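Local coordinates for BH2602 protein (Bacillus halodurans, PDB 3NWZ) that probably hydrolyses acyl-CoA thioesters, as a hotdog-fold member of the thioesterase superfamily that can bind coenzyme A, at residues V129-H134 with V141-V146. Numbering follows the deposited sequence.
Sequences VASIVH and VVEGKV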
ATOM      1  N   VAL A 129       6.996  10.998  11.401  1.00 18.73           N
ATOM      2  CA  VAL A 129       7.947  11.823  10.632  1.00 13.81           C
ATOM      3  C   VAL A 129       7.848  11.539   9.149  1.00 35.32           C
ATOM      4  O   VAL A 129       8.036  10.401   8.722  1.00 42.30           O
ATOM      5  CB  VAL A 129       9.423  11.577  11.078  1.00 13.65           C
ATOM      6  CG1 VAL A 129      10.366  12.578  10.353  1.00 17.19           C
ATOM      7  CG2 VAL A 129       9.519  11.696  12.587  1.00 23.29           C
ATOM      8  N   ALA A 130       7.583  12.581   8.371  1.00 38.81           N
ATOM      9  CA  ALA A 130       7.419  12.443   6.931  1.00 33.19           C
ATOM     10  C   ALA A 130       8.475  13.189   6.110  1.00 38.12           C
ATOM     11  O   ALA A 130       8.979  14.229   6.538  1.00 40.28           O
ATOM     12  CB  ALA A 130       5.984  12.943   6.532  1.00 33.19           C
ATOM     13  N   SER A 131       8.780  12.652   4.924  1.00 39.29           N
ATOM     14  CA  SER A 131       9.736  13.263   3.985  1.00 38.83           C
ATOM     15  C   SER A 131       9.318  13.065   2.511  1.00 42.28           C
ATOM     16  O   SER A 131       8.844  12.008   2.114  1.00 42.60           O
ATOM     17  CB  SER A 131      11.169  12.717   4.196  1.00 37.73           C
ATOM     18  OG  SER A 131      11.332  11.391   3.737  1.00 42.18           O
ATOM     19  N   ILE A 132       9.486  14.102   1.705  1.00 39.05           N
ATOM     20  CA  ILE A 132       9.138  14.018   0.300  1.00 40.26           C
ATOM     21  C   ILE A 132      10.073  13.035  -0.418  1.00 42.00           C
ATOM     22  O   ILE A 132      11.303  13.028  -0.194  1.00 43.00           O
ATOM     23  CB  ILE A 132       9.232  15.387  -0.366  1.00 31.71           C
ATOM     24  CG1 ILE A 132       8.274  16.360   0.323  1.00 28.46           C
ATOM     25  CG2 ILE A 132       8.920  15.263  -1.851  1.00 20.12           C
ATOM     26  CD1 ILE A 132       8.220  17.701  -0.324  1.00 46.40           C
ATOM     27  N   VAL A 133       9.483  12.198  -1.273  1.00 31.03           N
ATOM     28  CA  VAL A 133      10.237  11.193  -1.996  1.00 40.25           C
ATOM     29  C   VAL A 133      10.305  11.621  -3.436  1.00 50.10           C
ATOM     30  O   VAL A 133      11.204  11.237  -4.177  1.00 67.58           O
ATOM     31  CB  VAL A 133       9.529   9.830  -1.894  1.00 38.40           C
ATOM     32  CG1 VAL A 133      10.307   8.771  -2.681  1.00 43.98           C
ATOM     33  CG2 VAL A 133       9.377   9.442  -0.411  1.00 18.35           C
ATOM     34  N   HIS A 134       9.337  12.440  -3.815  1.00 40.82           N
ATOM     35  CA  HIS A 134       9.230  12.941  -5.172  1.00 46.36           C
ATOM     36  C   HIS A 134       8.271  14.125  -5.185  1.00 44.38           C
ATOM     37  O   HIS A 134       7.271  14.136  -4.449  1.00 52.98           O
ATOM     38  CB  HIS A 134       8.699  11.852  -6.107  1.00 60.31           C
ATOM     39  CG  HIS A 134       8.547  12.305  -7.524  1.00 74.69           C
ATOM     40  ND1 HIS A 134       9.596  12.827  -8.253  1.00 79.44           N
ATOM     41  CD2 HIS A 134       7.475  12.316  -8.349  1.00 80.00           C
ATOM     42  CE1 HIS A 134       9.175  13.137  -9.466  1.00 81.16           C
ATOM     43  NE2 HIS A 134       7.891  12.838  -9.550  1.00 80.64           N
ATOM     44  N   VAL A 141       4.714  12.304  -4.064  1.00 26.83           N
ATOM     45  CA  VAL A 141       4.955  11.073  -3.345  1.00 33.64           C
ATOM     46  C   VAL A 141       5.781  11.425  -2.115  1.00 38.46           C
ATOM     47  O   VAL A 141       6.815  12.091  -2.222  1.00 40.41           O
ATOM     48  CB  VAL A 141       5.711  10.098  -4.241  1.00 36.76           C
ATOM     49  CG1 VAL A 141       6.055   8.819  -3.477  1.00 41.57           C
ATOM     50  CG2 VAL A 141       4.856   9.795  -5.477  1.00 30.42           C
ATOM     51  N   VAL A 142       5.301  10.987  -0.954  1.00 31.49           N
ATOM     52  CA  VAL A 142       5.946  11.255   0.316  1.00 32.98           C
ATOM     53  C   VAL A 142       6.048   9.942   1.083  1.00 46.53           C
ATOM     54  O   VAL A 142       5.402   8.967   0.725  1.00 48.67           O
ATOM     55  CB  VAL A 142       5.133  12.292   1.143  1.00 33.91           C
ATOM     56  CG1 VAL A 142       3.673  11.862   1.227  1.00 40.05           C
ATOM     57  CG2 VAL A 142       5.712  12.424   2.556  1.00 30.72           C
ATOM     58  N   GLU A 143       6.869   9.923   2.130  1.00 45.76           N
ATOM     59  CA  GLU A 143       7.071   8.724   2.928  1.00 32.32           C
ATOM     60  C   GLU A 143       7.183   9.116   4.387  1.00 36.16           C
ATOM     61  O   GLU A 143       7.608  10.224   4.695  1.00 39.79           O
ATOM     62  CB  GLU A 143       8.360   8.023   2.498  1.00 26.07           C
ATOM     63  CG  GLU A 143       9.637   8.673   3.070  1.00 37.14           C
ATOM     64  CD  GLU A 143      10.905   8.024   2.559  1.00 52.77           C
ATOM     65  OE1 GLU A 143      11.103   6.810   2.802  1.00 67.09           O
ATOM     66  OE2 GLU A 143      11.701   8.733   1.909  1.00 60.61           O
ATOM     67  N   GLY A 144       6.823   8.210   5.288  1.00 29.78           N
ATOM     68  CA  GLY A 144       6.912   8.535   6.704  1.00 24.68           C
ATOM     69  C   GLY A 144       6.998   7.365   7.676  1.00 26.72           C
ATOM     70  O   GLY A 144       6.813   6.216   7.308  1.00 28.93           O
ATOM     71  N   LYS A 145       7.284   7.673   8.933  1.00 33.83           N
ATOM     72  CA  LYS A 145       7.391   6.675   9.982  1.00 33.95           C
ATOM     73  C   LYS A 145       6.780   7.210  11.261  1.00 39.36           C
ATOM     74  O   LYS A 145       6.743   8.426  11.500  1.00 32.35           O
ATOM     75  CB  LYS A 145       8.853   6.311  10.245  1.00 37.98           C
ATOM     76  CG  LYS A 145       9.408   5.296   9.272  1.00 42.34           C
ATOM     77  CD  LYS A 145      10.851   4.943   9.607  1.00 45.19           C
ATOM     78  CE  LYS A 145      11.387   3.885   8.657  1.00 52.37           C
ATOM     79  NZ  LYS A 145      11.347   4.365   7.243  1.00 61.70           N
ATOM     80  N   VAL A 146       6.280   6.289  12.074  1.00 22.50           N
ATOM     81  CA  VAL A 146       5.683   6.634  13.348  1.00 22.91           C
ATOM     82  C   VAL A 146       6.554   5.976  14.428  1.00 31.72           C
ATOM     83  O   VAL A 146       6.884   4.799  14.328  1.00 39.58           O
ATOM     84  CB  VAL A 146       4.216   6.113  13.442  1.00 30.05           C
ATOM     85  CG1 VAL A 146       3.614   6.501  14.766  1.00 31.64           C
ATOM     86  CG2 VAL A 146       3.384   6.683  12.311  1.00 29.93           C
TER
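Ser131 and Glu143 face each other as a hydrogen-bonded pair in the antiparallel beta hairpin formed by strands 125-135 and 139-147, part of the curved hotdog sheet wrapped around helix 83-100. Glu143 N donates to Ser131 O at 2.9 Å, and Ser131 N returns a straighter bond to Glu143 O. Val129 and Lys145 repeat the reciprocal pairing, with Val129 N to Lys145 O at 2.6 Å. On the face bearing Ser131 and Glu143, the glutamate CG stands between its backbone N and carbonyl carbon (chi1 79°), and the extended chain runs alongside the serine hydroxyl, OE2 lying 3.2 Å from Ser131 OG. Val133 crosses this side chain at about a right angle, its CG2 meeting Glu143 CB at 3.4 Å and also lying near OE2. Lys145 leads its amine away from the hairpin to a salt bridge with Glu143 of the second subunit. Replacing Glu143 by alanine would probably strip Val133 CG2 of its cover from this strand and, made in both subunits, leave Lys145 without its carboxylate mate on the second subunit. The other face turns to helix 83-100: Val142 CG2 packs 4.0 Å from Ala130 CB, and both side chains touch Met94. Near the turn the register slips by one residue in a classic beta bulge, Val133 and His134 sharing Val141 as partner. The bulge precedes the coenzyme A-binding residues Lys137, Gln138 and Arg139 and includes another, His134. Val141 O accepts both Val133 N, at 2.8 Å, and His134 N, at 3.0 Å, from the same face of its carbonyl plane.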